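Local coordinates for protein integral membrane indolylacetylinositol arabinosyltransferase EmbC (Mycolicibacterium smegmatis, PDB 7BVE) that probably polymerises arabinose into the arabinan of the mycobacterial cell wall, acting as a membrane-embedded arabinosyltransferase, and binds the drug ethambutol, at residues 960-965 against 975-980; 140-145 against 153-158; 758-763 against 847-852; 406-411 against 440-445; 528-533 against 584-589. All blocks are in the same frame, centred on the assembly; numbering follows the deposited sequence.

Overall arrangement
Along the chain the order is contact 2, contact 4, contact 5, contact 3 and contact 1. Contact 2 joins a beta hairpin of the concanavalin-like domain. Contacts 4 and 5 lie on the same side of the chain's centre, in the helical GT-C-type membrane region, with centres about 27 Å apart. Contacts 3 and 1 share the C-terminal domain, yet their centres stand about 46 Å apart and they belong to different sheets. The widest separation is about 89 Å, between the centres of contacts 3 and 4. Contact 1, centred about 14 Å from the chain's centre, carries Trp-965 to ethambutol, so a drug site near the middle of the molecule is lined by C-terminal and GT-C-type residues.

Contact 1. Residues 960-965 against 975-980; sequences PVMLDW and RPFDHR. With 95E (Ethambutol), chain G.
The strand that leads to the ethambutol pocket is met at Val-961 by Arg-975 of the following loop. Val-961 N donates to Arg-975 O at 3.1 Å, with an N-H...O angle of 152°. One residue further on, Pro-976 CA turns its hydrogen toward Val-961 O, 3.3 Å away. That same Val-961 O lies in the plane of the Phe-977 ring, at its edge, 3.8 Å from CD1. Phe-977 keeps its CG between its own backbone N and carbonyl carbon (chi1 63°), and the ring runs alongside the fully extended Met-962, with CE1 4.0 Å from Met-962 CG. Pro-960 CB meets Phe-977 CB at 3.9 Å. Tyr-299 brings its ring to Phe-977, planes at about 45°, and its hydroxyl is hydrogen-bonded to Phe-977 O. Past the strand, Trp-965 turns one face to the drug: ethambutol C13 sits above it, toward the rim, 3.5 Å from CH2. On the side away from the loop, strand 961-963 pairs in parallel with strand 989-992. An edge strand of a mixed sheet with a loop beside it thus leads to Trp-965, a wall of the ethambutol pocket that Asp-279 and Tyr-282 also line.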
# COMPACT_ATOMS: atom_id res chain seq x y z
N PRO A 960 21.99 5.98 -34.43
CA PRO A 960 21.17 5.16 -33.53
C PRO A 960 21.20 5.70 -32.11
O PRO A 960 22.26 5.95 -31.54
CB PRO A 960 21.81 3.77 -33.64
CG PRO A 960 23.19 4.03 -34.06
CD PRO A 960 23.15 5.23 -34.94
N VAL A 961 20.02 5.88 -31.54
CA VAL A 961 19.83 6.46 -30.22
C VAL A 961 19.18 5.41 -29.34
O VAL A 961 18.30 4.68 -29.78
CB VAL A 961 18.96 7.74 -30.30
CG1 VAL A 961 18.76 8.37 -28.95
CG2 VAL A 961 19.58 8.73 -31.24
N MET A 962 19.64 5.31 -28.10
CA MET A 962 18.96 4.49 -27.11
C MET A 962 17.94 5.36 -26.38
O MET A 962 18.26 6.12 -25.47
CB MET A 962 19.93 3.86 -26.13
CG MET A 962 19.20 3.00 -25.17
SD MET A 962 20.16 2.13 -23.95
CE MET A 962 18.80 1.48 -23.01
N LEU A 963 16.69 5.25 -26.79
CA LEU A 963 15.60 5.94 -26.12
C LEU A 963 15.09 5.09 -24.97
O LEU A 963 15.09 3.86 -25.04
CB LEU A 963 14.46 6.20 -27.11
CG LEU A 963 14.75 7.13 -28.27
CD1 LEU A 963 13.65 7.04 -29.28
CD2 LEU A 963 14.83 8.53 -27.75
N ASP A 964 14.65 5.75 -23.91
CA ASP A 964 13.97 5.01 -22.86
C ASP A 964 12.50 4.84 -23.22
O ASP A 964 12.02 5.37 -24.22
CB ASP A 964 14.13 5.71 -21.52
CG ASP A 964 15.56 5.70 -21.03
OD1 ASP A 964 16.35 4.87 -21.49
OD2 ASP A 964 15.88 6.50 -20.14
N TRP A 965 11.79 4.08 -22.40
CA TRP A 965 10.43 3.74 -22.78
C TRP A 965 9.42 4.83 -22.45
O TRP A 965 8.24 4.69 -22.78
CB TRP A 965 10.01 2.42 -22.14
CG TRP A 965 9.95 2.39 -20.67
CD1 TRP A 965 10.96 2.05 -19.83
CD2 TRP A 965 8.82 2.68 -19.85
NE1 TRP A 965 10.53 2.12 -18.53
CE2 TRP A 965 9.22 2.50 -18.52
CE3 TRP A 965 7.51 3.07 -20.11
CZ2 TRP A 965 8.36 2.71 -17.45
CZ3 TRP A 965 6.66 3.27 -19.05
CH2 TRP A 965 7.08 3.09 -17.74
N ARG A 975 15.92 8.18 -34.17
CA ARG A 975 15.52 6.81 -34.43
C ARG A 975 16.19 5.84 -33.46
O ARG A 975 17.34 6.05 -33.07
CB ARG A 975 15.84 6.39 -35.87
CG ARG A 975 17.29 6.26 -36.24
CD ARG A 975 17.40 5.63 -37.61
NE ARG A 975 18.78 5.40 -38.01
CZ ARG A 975 19.45 4.29 -37.72
NH1 ARG A 975 20.70 4.16 -38.13
NH2 ARG A 975 18.88 3.32 -37.03
N PRO A 976 15.48 4.81 -33.02
CA PRO A 976 16.08 3.83 -32.12
C PRO A 976 16.98 2.86 -32.89
O PRO A 976 16.99 2.83 -34.11
CB PRO A 976 14.86 3.11 -31.54
CG PRO A 976 13.84 3.24 -32.58
CD PRO A 976 14.04 4.56 -33.22
N PHE A 977 17.73 2.08 -32.13
CA PHE A 977 18.66 1.15 -32.76
C PHE A 977 17.94 -0.14 -33.15
O PHE A 977 16.95 -0.55 -32.54
CB PHE A 977 19.85 0.88 -31.84
CG PHE A 977 19.51 0.23 -30.53
CD1 PHE A 977 19.16 0.99 -29.44
CD2 PHE A 977 19.59 -1.14 -30.38
CE1 PHE A 977 18.85 0.39 -28.24
CE2 PHE A 977 19.28 -1.73 -29.19
CZ PHE A 977 18.92 -0.96 -28.12
N ASP A 978 18.46 -0.79 -34.18
CA ASP A 978 17.85 -1.96 -34.79
C ASP A 978 18.41 -3.25 -34.19
O ASP A 978 19.32 -3.26 -33.37
CB ASP A 978 18.10 -1.95 -36.30
CG ASP A 978 17.28 -0.91 -37.02
OD1 ASP A 978 16.14 -0.65 -36.60
OD2 ASP A 978 17.79 -0.35 -38.01
N HIS A 979 17.83 -4.37 -34.63
CA HIS A 979 18.36 -5.71 -34.40
C HIS A 979 17.78 -6.58 -35.50
O HIS A 979 16.64 -6.38 -35.90
CB HIS A 979 17.98 -6.25 -33.01
CG HIS A 979 16.53 -6.56 -32.83
ND1 HIS A 979 16.01 -7.82 -33.02
CD2 HIS A 979 15.48 -5.77 -32.49
CE1 HIS A 979 14.71 -7.80 -32.78
NE2 HIS A 979 14.37 -6.57 -32.47
N ARG A 980 18.58 -7.48 -36.06
CA ARG A 980 18.03 -8.28 -37.15
C ARG A 980 18.06 -9.77 -36.90
O ARG A 980 17.00 -10.41 -36.92
CB ARG A 980 18.75 -7.95 -38.45
CG ARG A 980 18.03 -8.41 -39.68
CD ARG A 980 18.76 -7.90 -40.88
NE ARG A 980 18.14 -8.28 -42.14
CZ ARG A 980 18.63 -7.96 -43.33
NH1 ARG A 980 19.76 -7.26 -43.40
NH2 ARG A 980 18.01 -8.34 -44.43
C2 95E G . 4.13 -4.64 -23.00
O12 95E G . 3.67 1.24 -16.92
C11 95E G . 3.40 0.35 -17.65
C10 95E G . 4.45 -0.69 -18.03
C13 95E G . 5.85 -0.23 -17.67
C14 95E G . 6.46 -1.06 -16.55
N9 95E G . 4.39 -0.94 -19.45
C8 95E G . 3.53 -2.08 -19.68
C7 95E G . 4.10 -2.95 -20.79
N6 95E G . 3.69 -2.44 -22.07
C3 95E G . 3.10 -3.54 -22.80
O1 95E G . 4.05 -5.63 -22.35
C4 95E G . 2.61 -3.02 -24.14
C5 95E G . 2.15 -1.58 -24.02

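Contact 2. Residues 140-145 against 153-158; sequences YLTFTA and EFVGLT
Leu-141 lays its CD1 methyl over one face of the Phe-154 ring, 3.8 Å from the centroid and 21° off the normal, offset toward the rim and nearest CE1. The two side chains run side by side in the same direction, a CH-pi contact between neighbouring strands. From the other face of the sheet project Tyr-140, Thr-142, Glu-153 and Val-155. Here Tyr-140 CB rests 3.8 Å from Val-155 CG2, and Val-155 CB stands at the edge of the tyrosine ring. The same CG2, set beside its backbone N (CG1 takes the anti place, chi1 -178°), also reaches Thr-142 OG1 at 3.7 Å. Glu-153 N donates to Thr-142 O at 2.9 Å; the bond from Val-155 N to Tyr-140 O is weak, at 3.5 Å. Leu-141 and Phe-154 also touch Ile-109, Val-126 and Ala-128 of a second antiparallel sheet. An antiparallel hairpin with its apolar face turned onto an opposing sheet is consistent with the beta sandwich of concanavalin-like domains.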
# COMPACT_ATOMS: atom_id res chain seq x y z
N TYR A 140 46.39 -27.87 -27.84
CA TYR A 140 45.12 -27.19 -28.01
C TYR A 140 44.70 -26.57 -26.69
O TYR A 140 45.33 -26.77 -25.65
CB TYR A 140 44.03 -28.13 -28.52
CG TYR A 140 44.24 -28.67 -29.91
CD1 TYR A 140 43.98 -27.88 -31.02
CD2 TYR A 140 44.70 -29.96 -30.11
CE1 TYR A 140 44.17 -28.36 -32.30
CE2 TYR A 140 44.90 -30.45 -31.38
CZ TYR A 140 44.63 -29.65 -32.47
OH TYR A 140 44.83 -30.14 -33.74
N LEU A 141 43.62 -25.80 -26.76
CA LEU A 141 42.90 -25.27 -25.61
C LEU A 141 41.41 -25.42 -25.88
O LEU A 141 40.66 -24.45 -25.98
CB LEU A 141 43.34 -23.84 -25.31
CG LEU A 141 42.78 -23.03 -24.13
CD1 LEU A 141 42.80 -23.84 -22.88
CD2 LEU A 141 43.59 -21.76 -23.94
N THR A 142 41.01 -26.66 -26.16
CA THR A 142 39.62 -26.99 -26.47
C THR A 142 38.68 -26.55 -25.36
O THR A 142 38.95 -26.77 -24.18
CB THR A 142 39.51 -28.49 -26.70
OG1 THR A 142 40.45 -28.89 -27.70
CG2 THR A 142 38.12 -28.87 -27.16
N PHE A 143 37.59 -25.88 -25.74
CA PHE A 143 36.58 -25.41 -24.81
C PHE A 143 35.23 -25.54 -25.47
O PHE A 143 35.11 -25.38 -26.69
CB PHE A 143 36.86 -23.96 -24.39
CG PHE A 143 35.82 -23.38 -23.50
CD1 PHE A 143 35.81 -23.65 -22.15
CD2 PHE A 143 34.83 -22.56 -24.01
CE1 PHE A 143 34.84 -23.11 -21.33
CE2 PHE A 143 33.86 -22.04 -23.21
CZ PHE A 143 33.87 -22.31 -21.87
N THR A 144 34.20 -25.85 -24.69
CA THR A 144 32.86 -26.07 -25.20
C THR A 144 31.86 -25.62 -24.14
O THR A 144 32.07 -25.83 -22.95
CB THR A 144 32.63 -27.55 -25.54
OG1 THR A 144 33.68 -28.01 -26.40
CG2 THR A 144 31.33 -27.75 -26.28
N ALA A 145 30.78 -24.97 -24.57
CA ALA A 145 29.74 -24.53 -23.65
C ALA A 145 28.37 -24.92 -24.19
O ALA A 145 28.10 -24.76 -25.38
CB ALA A 145 29.79 -23.03 -23.42
N GLU A 153 39.88 -27.99 -21.72
CA GLU A 153 40.91 -29.02 -21.75
C GLU A 153 42.21 -28.57 -22.41
O GLU A 153 42.20 -28.20 -23.59
CB GLU A 153 40.41 -30.26 -22.49
CG GLU A 153 41.43 -31.37 -22.55
CD GLU A 153 40.93 -32.61 -23.25
OE1 GLU A 153 39.77 -32.60 -23.71
OE2 GLU A 153 41.70 -33.58 -23.36
N PHE A 154 43.32 -28.64 -21.69
CA PHE A 154 44.65 -28.46 -22.28
C PHE A 154 45.07 -29.80 -22.87
O PHE A 154 45.41 -30.74 -22.15
CB PHE A 154 45.66 -27.99 -21.23
CG PHE A 154 45.48 -26.57 -20.79
CD1 PHE A 154 46.03 -25.53 -21.52
CD2 PHE A 154 44.80 -26.28 -19.63
CE1 PHE A 154 45.89 -24.22 -21.10
CE2 PHE A 154 44.65 -24.96 -19.21
CZ PHE A 154 45.19 -23.94 -19.95
N VAL A 155 45.05 -29.89 -24.20
CA VAL A 155 45.27 -31.16 -24.89
C VAL A 155 46.77 -31.37 -25.08
O VAL A 155 47.37 -30.78 -25.97
CB VAL A 155 44.53 -31.20 -26.23
CG1 VAL A 155 44.73 -32.55 -26.90
CG2 VAL A 155 43.06 -30.90 -26.03
N GLY A 156 47.36 -32.22 -24.25
CA GLY A 156 48.77 -32.53 -24.39
C GLY A 156 49.52 -32.72 -23.09
O GLY A 156 50.55 -33.40 -23.07
N LEU A 157 49.04 -32.13 -22.00
CA LEU A 157 49.74 -32.20 -20.73
C LEU A 157 48.82 -32.72 -19.63
O LEU A 157 47.59 -32.72 -19.77
CB LEU A 157 50.35 -30.84 -20.36
CG LEU A 157 49.55 -29.55 -20.18
CD1 LEU A 157 49.06 -29.36 -18.76
CD2 LEU A 157 50.42 -28.39 -20.57
N THR A 158 49.44 -33.16 -18.54
CA THR A 158 48.76 -33.70 -17.37
C THR A 158 49.12 -32.88 -16.14
O THR A 158 49.89 -31.92 -16.22
CB THR A 158 49.14 -35.17 -17.15
OG1 THR A 158 50.56 -35.26 -16.94
CG2 THR A 158 48.75 -36.02 -18.34

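Contact 3. Residues 758-763 against 847-852; sequences LGAVTS and RSAWYR
Arg-847 starts against Thr-762, its CB lying 3.8 Å from Thr-762 CB. Its CG then passes Val-761 CG2 at 3.9 Å, and CD stays beside that same methyl. A bend at chi3 (-63°) folds the end of the chain back, bringing NH2 to 3.0 Å from Thr-762 OG1, which lies at the edge of the guanidinium near its plane. The threonine hydroxyl donates a weak hydrogen bond to Val-761 O. Beneath the side chains Arg-847 and Thr-762 form an antiparallel hydrogen-bonded pair: Arg-847 N donates to Thr-762 O at 3.0 Å, whereas the return bond from Thr-762 N to Arg-847 O is weak, at 3.5 Å. Within the two segments this is the one bridged pair. Residues 758-761, ahead of the strand, form an irregular turn that stays against segment 847-852: Ala-760 CB rests on Ala-849 CB at 3.7 Å, and Leu-758 O receives the CA hydrogen of Ser-848, CA to O 3.2 Å. Tyr-851 OH lies 3.8 Å from Leu-758 CA. In the surrounding sheet, Ser-848 and Tyr-851 bond through their backbones to Leu-925 and Ile-923 of strand 922-928, while strand 762-764 pairs antiparallel with strand 845-847, which itself lies beside 922-928.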
# COMPACT_ATOMS: atom_id res chain seq x y z
N LEU A 758 40.69 32.22 -10.06
CA LEU A 758 39.43 31.87 -9.42
C LEU A 758 39.42 32.32 -7.96
O LEU A 758 38.49 33.00 -7.52
CB LEU A 758 39.18 30.37 -9.53
CG LEU A 758 37.89 29.89 -8.86
CD1 LEU A 758 36.69 30.59 -9.43
CD2 LEU A 758 37.75 28.40 -9.02
N GLY A 759 40.42 31.92 -7.19
CA GLY A 759 40.59 32.44 -5.85
C GLY A 759 41.59 33.56 -5.77
O GLY A 759 42.64 33.42 -5.13
N ALA A 760 41.30 34.69 -6.42
CA ALA A 760 42.34 35.69 -6.64
C ALA A 760 42.56 36.54 -5.40
O ALA A 760 43.66 36.55 -4.82
CB ALA A 760 41.97 36.58 -7.82
N VAL A 761 41.54 37.28 -4.97
CA VAL A 761 41.74 38.31 -3.96
C VAL A 761 41.40 37.85 -2.55
O VAL A 761 41.90 38.44 -1.58
CB VAL A 761 40.95 39.59 -4.32
CG1 VAL A 761 41.49 40.18 -5.61
CG2 VAL A 761 39.47 39.28 -4.46
N THR A 762 40.57 36.82 -2.40
CA THR A 762 40.24 36.30 -1.07
C THR A 762 39.93 34.82 -1.20
O THR A 762 39.00 34.45 -1.92
CB THR A 762 39.06 37.04 -0.45
OG1 THR A 762 39.41 38.41 -0.23
CG2 THR A 762 38.66 36.40 0.86
N SER A 763 40.71 33.98 -0.52
CA SER A 763 40.47 32.54 -0.52
C SER A 763 41.05 31.97 0.77
O SER A 763 42.27 31.83 0.90
CB SER A 763 41.09 31.88 -1.74
OG SER A 763 42.51 31.95 -1.70
N ARG A 847 36.30 34.94 -3.01
CA ARG A 847 36.00 36.15 -3.77
C ARG A 847 36.93 36.18 -4.97
O ARG A 847 38.15 36.22 -4.81
CB ARG A 847 36.16 37.39 -2.91
CG ARG A 847 35.76 38.67 -3.59
CD ARG A 847 35.89 39.84 -2.64
NE ARG A 847 34.97 39.70 -1.51
CZ ARG A 847 35.36 39.56 -0.25
NH1 ARG A 847 34.45 39.44 0.71
NH2 ARG A 847 36.65 39.55 0.06
N SER A 848 36.36 36.20 -6.17
CA SER A 848 37.13 35.92 -7.38
C SER A 848 37.80 37.18 -7.91
O SER A 848 37.89 38.22 -7.24
CB SER A 848 36.23 35.31 -8.44
OG SER A 848 36.94 35.11 -9.64
N ALA A 849 38.32 37.07 -9.13
CA ALA A 849 38.85 38.21 -9.87
C ALA A 849 37.74 38.81 -10.73
O ALA A 849 36.60 38.34 -10.73
CB ALA A 849 40.04 37.79 -10.72
N TRP A 850 38.06 39.86 -11.48
CA TRP A 850 37.09 40.47 -12.37
C TRP A 850 37.20 39.81 -13.74
O TRP A 850 38.29 39.71 -14.30
CB TRP A 850 37.33 41.98 -12.48
CG TRP A 850 37.04 42.70 -11.21
CD1 TRP A 850 37.95 43.15 -10.31
CD2 TRP A 850 35.75 43.03 -10.69
NE1 TRP A 850 37.31 43.76 -9.26
CE2 TRP A 850 35.96 43.70 -9.47
CE3 TRP A 850 34.44 42.84 -11.13
CZ2 TRP A 850 34.91 44.17 -8.69
CZ3 TRP A 850 33.40 43.31 -10.36
CH2 TRP A 850 33.64 43.96 -9.15
N TYR A 851 36.07 39.34 -14.26
CA TYR A 851 36.01 38.69 -15.56
C TYR A 851 35.33 39.59 -16.57
O TYR A 851 34.26 40.13 -16.30
CB TYR A 851 35.26 37.36 -15.48
CG TYR A 851 35.98 36.29 -14.71
CD1 TYR A 851 37.07 35.63 -15.27
CD2 TYR A 851 35.56 35.92 -13.45
CE1 TYR A 851 37.72 34.65 -14.58
CE2 TYR A 851 36.21 34.93 -12.75
CZ TYR A 851 37.29 34.30 -13.33
OH TYR A 851 37.95 33.31 -12.64
N ARG A 852 35.96 39.74 -17.73
CA ARG A 852 35.41 40.56 -18.80
C ARG A 852 34.17 39.90 -19.40
O ARG A 852 34.15 38.70 -19.65
CB ARG A 852 36.47 40.77 -19.88
CG ARG A 852 36.06 41.65 -21.03
CD ARG A 852 35.98 43.08 -20.61
NE ARG A 852 37.29 43.65 -20.30
CZ ARG A 852 37.48 44.80 -19.69
NH1 ARG A 852 38.71 45.24 -19.45
NH2 ARG A 852 36.45 45.53 -19.31

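Contact 4. Residues 406-411 against 440-445; sequences SRLLPV and GPLKTI
Leu-408 and Ile-445 lie antiparallel, flank to flank, Leu-408 CD2 touching Ile-445 CG2 at 3.7 Å. The same Leu-408 methyl meets Leu-442 CD1, also at 3.7 Å, but those two side chains stand roughly perpendicular. Val-411, three residues on, slants across Leu-442 with its CG1 3.8 Å from CD1, so Leu-442 CD1 touches both Leu-408 and Val-411. Ile-445 works with both branches: CG1 lies beside its backbone N (chi1 -58°) and sends CD1 to Ser-406, 3.7 Å from OG, while CG2 stays with Leu-408. Residues 406-408 link helix 385-405 to helix 409-422. Asp-238 of helix 214-238 accepts the backbone N-H groups of Leu-408 and Leu-409 through OD2, the side chain of Arg-407 lies close to the bound phosphopantetheine-type ligand, and helix 440-449 packs on the link and on the first turn of helix 409-422 through Leu-442 and Ile-445.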
# COMPACT_ATOMS: atom_id res chain seq x y z
N SER A 406 -34.01 -12.35 -34.57
CA SER A 406 -33.94 -13.81 -34.47
C SER A 406 -33.14 -14.42 -35.62
O SER A 406 -33.64 -15.21 -36.41
CB SER A 406 -35.34 -14.43 -34.36
OG SER A 406 -35.26 -15.84 -34.24
N ARG A 407 -31.87 -14.03 -35.69
CA ARG A 407 -30.95 -14.45 -36.74
C ARG A 407 -29.59 -14.73 -36.13
O ARG A 407 -29.24 -14.17 -35.09
CB ARG A 407 -30.83 -13.38 -37.83
CG ARG A 407 -32.04 -13.30 -38.73
CD ARG A 407 -31.95 -12.17 -39.72
NE ARG A 407 -33.05 -12.24 -40.67
CZ ARG A 407 -33.27 -11.33 -41.62
NH1 ARG A 407 -32.48 -10.28 -41.73
NH2 ARG A 407 -34.29 -11.48 -42.45
N LEU A 408 -28.83 -15.61 -36.77
CA LEU A 408 -27.58 -16.12 -36.21
C LEU A 408 -26.33 -15.44 -36.75
O LEU A 408 -25.27 -15.53 -36.11
CB LEU A 408 -27.45 -17.62 -36.47
CG LEU A 408 -28.34 -18.52 -35.64
CD1 LEU A 408 -28.22 -19.92 -36.16
CD2 LEU A 408 -27.85 -18.47 -34.23
N LEU A 409 -26.41 -14.80 -37.91
CA LEU A 409 -25.23 -14.14 -38.47
C LEU A 409 -24.69 -12.99 -37.63
O LEU A 409 -23.45 -12.92 -37.49
CB LEU A 409 -25.52 -13.70 -39.91
CG LEU A 409 -24.36 -13.02 -40.65
CD1 LEU A 409 -23.21 -13.97 -40.85
CD2 LEU A 409 -24.82 -12.48 -41.96
N PRO A 410 -25.48 -12.08 -37.04
CA PRO A 410 -24.86 -11.12 -36.11
C PRO A 410 -24.31 -11.74 -34.84
O PRO A 410 -23.37 -11.18 -34.26
CB PRO A 410 -25.99 -10.12 -35.82
CG PRO A 410 -27.20 -10.80 -36.18
CD PRO A 410 -26.87 -11.65 -37.33
N VAL A 411 -24.79 -12.90 -34.43
CA VAL A 411 -24.17 -13.60 -33.30
C VAL A 411 -22.81 -14.15 -33.69
O VAL A 411 -21.84 -14.09 -32.91
CB VAL A 411 -25.12 -14.69 -32.78
CG1 VAL A 411 -24.50 -15.46 -31.65
CG2 VAL A 411 -26.43 -14.07 -32.33
N GLY A 440 -27.31 -17.68 -23.34
CA GLY A 440 -28.76 -17.79 -23.28
C GLY A 440 -29.52 -17.34 -24.52
O GLY A 440 -30.39 -18.06 -25.02
N PRO A 441 -29.24 -16.12 -25.01
CA PRO A 441 -29.78 -15.72 -26.32
C PRO A 441 -29.44 -16.64 -27.49
O PRO A 441 -30.31 -16.89 -28.33
CB PRO A 441 -29.16 -14.33 -26.51
CG PRO A 441 -29.07 -13.80 -25.16
CD PRO A 441 -28.71 -14.95 -24.28
N LEU A 442 -28.21 -17.16 -27.55
CA LEU A 442 -27.85 -18.09 -28.61
C LEU A 442 -28.64 -19.39 -28.51
O LEU A 442 -29.04 -19.96 -29.53
CB LEU A 442 -26.35 -18.37 -28.56
CG LEU A 442 -25.77 -19.36 -29.58
CD1 LEU A 442 -26.02 -18.89 -31.00
CD2 LEU A 442 -24.28 -19.57 -29.35
N LYS A 443 -28.92 -19.84 -27.28
CA LYS A 443 -29.76 -21.01 -27.09
C LYS A 443 -31.19 -20.74 -27.55
O LYS A 443 -31.81 -21.60 -28.19
CB LYS A 443 -29.76 -21.42 -25.62
CG LYS A 443 -30.57 -22.67 -25.34
CD LYS A 443 -30.52 -23.06 -23.88
CE LYS A 443 -31.37 -22.14 -23.04
NZ LYS A 443 -32.82 -22.32 -23.32
N THR A 444 -31.70 -19.54 -27.28
CA THR A 444 -33.05 -19.19 -27.68
C THR A 444 -33.18 -19.11 -29.20
O THR A 444 -34.20 -19.55 -29.76
CB THR A 444 -33.45 -17.86 -27.04
OG1 THR A 444 -33.22 -17.92 -25.63
CG2 THR A 444 -34.92 -17.57 -27.27
N ILE A 445 -32.16 -18.60 -29.88
CA ILE A 445 -32.21 -18.49 -31.34
C ILE A 445 -32.01 -19.85 -32.00
O ILE A 445 -32.68 -20.18 -32.98
CB ILE A 445 -31.19 -17.46 -31.84
CG1 ILE A 445 -31.45 -16.10 -31.21
CG2 ILE A 445 -31.26 -17.30 -33.33
CD1 ILE A 445 -32.85 -15.60 -31.42

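Contact 5. Residues 528-533 against 584-589; sequences LALAVS and GCLGAL
Two membrane helices, predicted to span the bilayer, pack here through Leu-530 and Leu-586 in a buried helix-helix contact: helix 517-539 crosses helix 582-592 with the axes of the short segments 9.2 Å apart and 48° between their directions. The two leucines slant across one another, and Leu-586 brings both its methyls to Leu-530 CD1, with CD1 at 4.0 Å and CD2 at 4.2 Å. Leu-586 CB points at the partner helix, and with CG anti to the carbonyl carbon (chi1 -75°) the methyls reach Leu-530. Beside it segment 528-533 presents small residues, and Ala-529 and Leu-586 have the nearest CA atoms. Ala-529 CB stands 4.2 Å from Leu-586 O, and Ser-533 lies one turn further along, with OG 4.0 Å from Leu-589 CB and 4.2 Å from Leu-586 CD2. The serine hydroxyl is instead used within its own helix, donating to Ala-529 O at 2.9 Å, tilted 30° from the carbonyl plane. The backbone N of Ser-533 reaches that oxygen from the opposite face. Thr-558 touches both Leu-530 and Leu-586, so a third helix, 548-564, borders the same place. Since the polar atom of Ser-533 is satisfied within its own turn, it meets Leu-586 and Leu-589 by van der Waals contact, and the packing between the helices probably rests on dispersion forces and shape.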
# COMPACT_ATOMS: atom_id res chain seq x y z
N LEU A 528 -20.76 4.21 -8.39
CA LEU A 528 -22.01 4.80 -7.89
C LEU A 528 -23.18 4.54 -8.83
O LEU A 528 -24.27 4.14 -8.39
CB LEU A 528 -21.81 6.30 -7.68
CG LEU A 528 -22.94 7.12 -7.08
CD1 LEU A 528 -23.19 6.73 -5.65
CD2 LEU A 528 -22.61 8.59 -7.18
N ALA A 529 -22.97 4.75 -10.13
CA ALA A 529 -24.04 4.53 -11.11
C ALA A 529 -24.43 3.06 -11.20
O ALA A 529 -25.62 2.72 -11.33
CB ALA A 529 -23.61 5.05 -12.48
N LEU A 530 -23.45 2.16 -11.09
CA LEU A 530 -23.74 0.73 -11.11
C LEU A 530 -24.54 0.30 -9.88
O LEU A 530 -25.47 -0.50 -9.99
CB LEU A 530 -22.45 -0.06 -11.22
CG LEU A 530 -22.56 -1.58 -11.32
CD1 LEU A 530 -23.26 -1.97 -12.60
CD2 LEU A 530 -21.19 -2.20 -11.25
N ALA A 531 -24.21 0.86 -8.71
CA ALA A 531 -24.93 0.50 -7.49
C ALA A 531 -26.37 1.00 -7.52
O ALA A 531 -27.28 0.30 -7.07
CB ALA A 531 -24.21 1.05 -6.27
N VAL A 532 -26.60 2.20 -8.07
CA VAL A 532 -27.97 2.71 -8.15
C VAL A 532 -28.79 1.91 -9.15
O VAL A 532 -29.98 1.62 -8.90
CB VAL A 532 -27.94 4.21 -8.49
CG1 VAL A 532 -29.33 4.76 -8.69
CG2 VAL A 532 -27.29 4.93 -7.36
N SER A 533 -28.18 1.47 -10.25
CA SER A 533 -28.90 0.65 -11.22
C SER A 533 -29.26 -0.72 -10.65
O SER A 533 -30.37 -1.21 -10.85
CB SER A 533 -28.07 0.50 -12.48
OG SER A 533 -27.81 1.77 -13.06
N GLY A 584 -21.33 5.17 -20.75
CA GLY A 584 -22.46 5.91 -21.28
C GLY A 584 -23.77 5.16 -21.11
O GLY A 584 -24.81 5.77 -20.85
N CYS A 585 -23.71 3.84 -21.22
CA CYS A 585 -24.89 3.00 -21.03
C CYS A 585 -25.37 3.04 -19.58
O CYS A 585 -26.57 3.22 -19.31
CB CYS A 585 -24.55 1.58 -21.44
SG CYS A 585 -23.84 1.44 -23.08
N LEU A 586 -24.44 2.90 -18.63
CA LEU A 586 -24.81 3.04 -17.23
C LEU A 586 -25.18 4.47 -16.87
O LEU A 586 -25.94 4.68 -15.92
CB LEU A 586 -23.69 2.56 -16.31
CG LEU A 586 -23.53 1.06 -16.23
CD1 LEU A 586 -22.36 0.75 -15.34
CD2 LEU A 586 -24.78 0.44 -15.67
N GLY A 587 -24.68 5.47 -17.60
CA GLY A 587 -25.13 6.83 -17.38
C GLY A 587 -26.58 7.03 -17.77
O GLY A 587 -27.34 7.67 -17.04
N ALA A 588 -26.99 6.45 -18.90
CA ALA A 588 -28.39 6.52 -19.30
C ALA A 588 -29.30 5.78 -18.32
O ALA A 588 -30.36 6.29 -17.94
CB ALA A 588 -28.56 5.97 -20.71
N LEU A 589 -28.87 4.59 -17.87
CA LEU A 589 -29.69 3.85 -16.91
C LEU A 589 -29.77 4.55 -15.56
O LEU A 589 -30.84 4.62 -14.96
CB LEU A 589 -29.15 2.44 -16.72
CG LEU A 589 -29.37 1.46 -17.86
CD1 LEU A 589 -28.68 0.17 -17.53
CD2 LEU A 589 -30.85 1.25 -18.05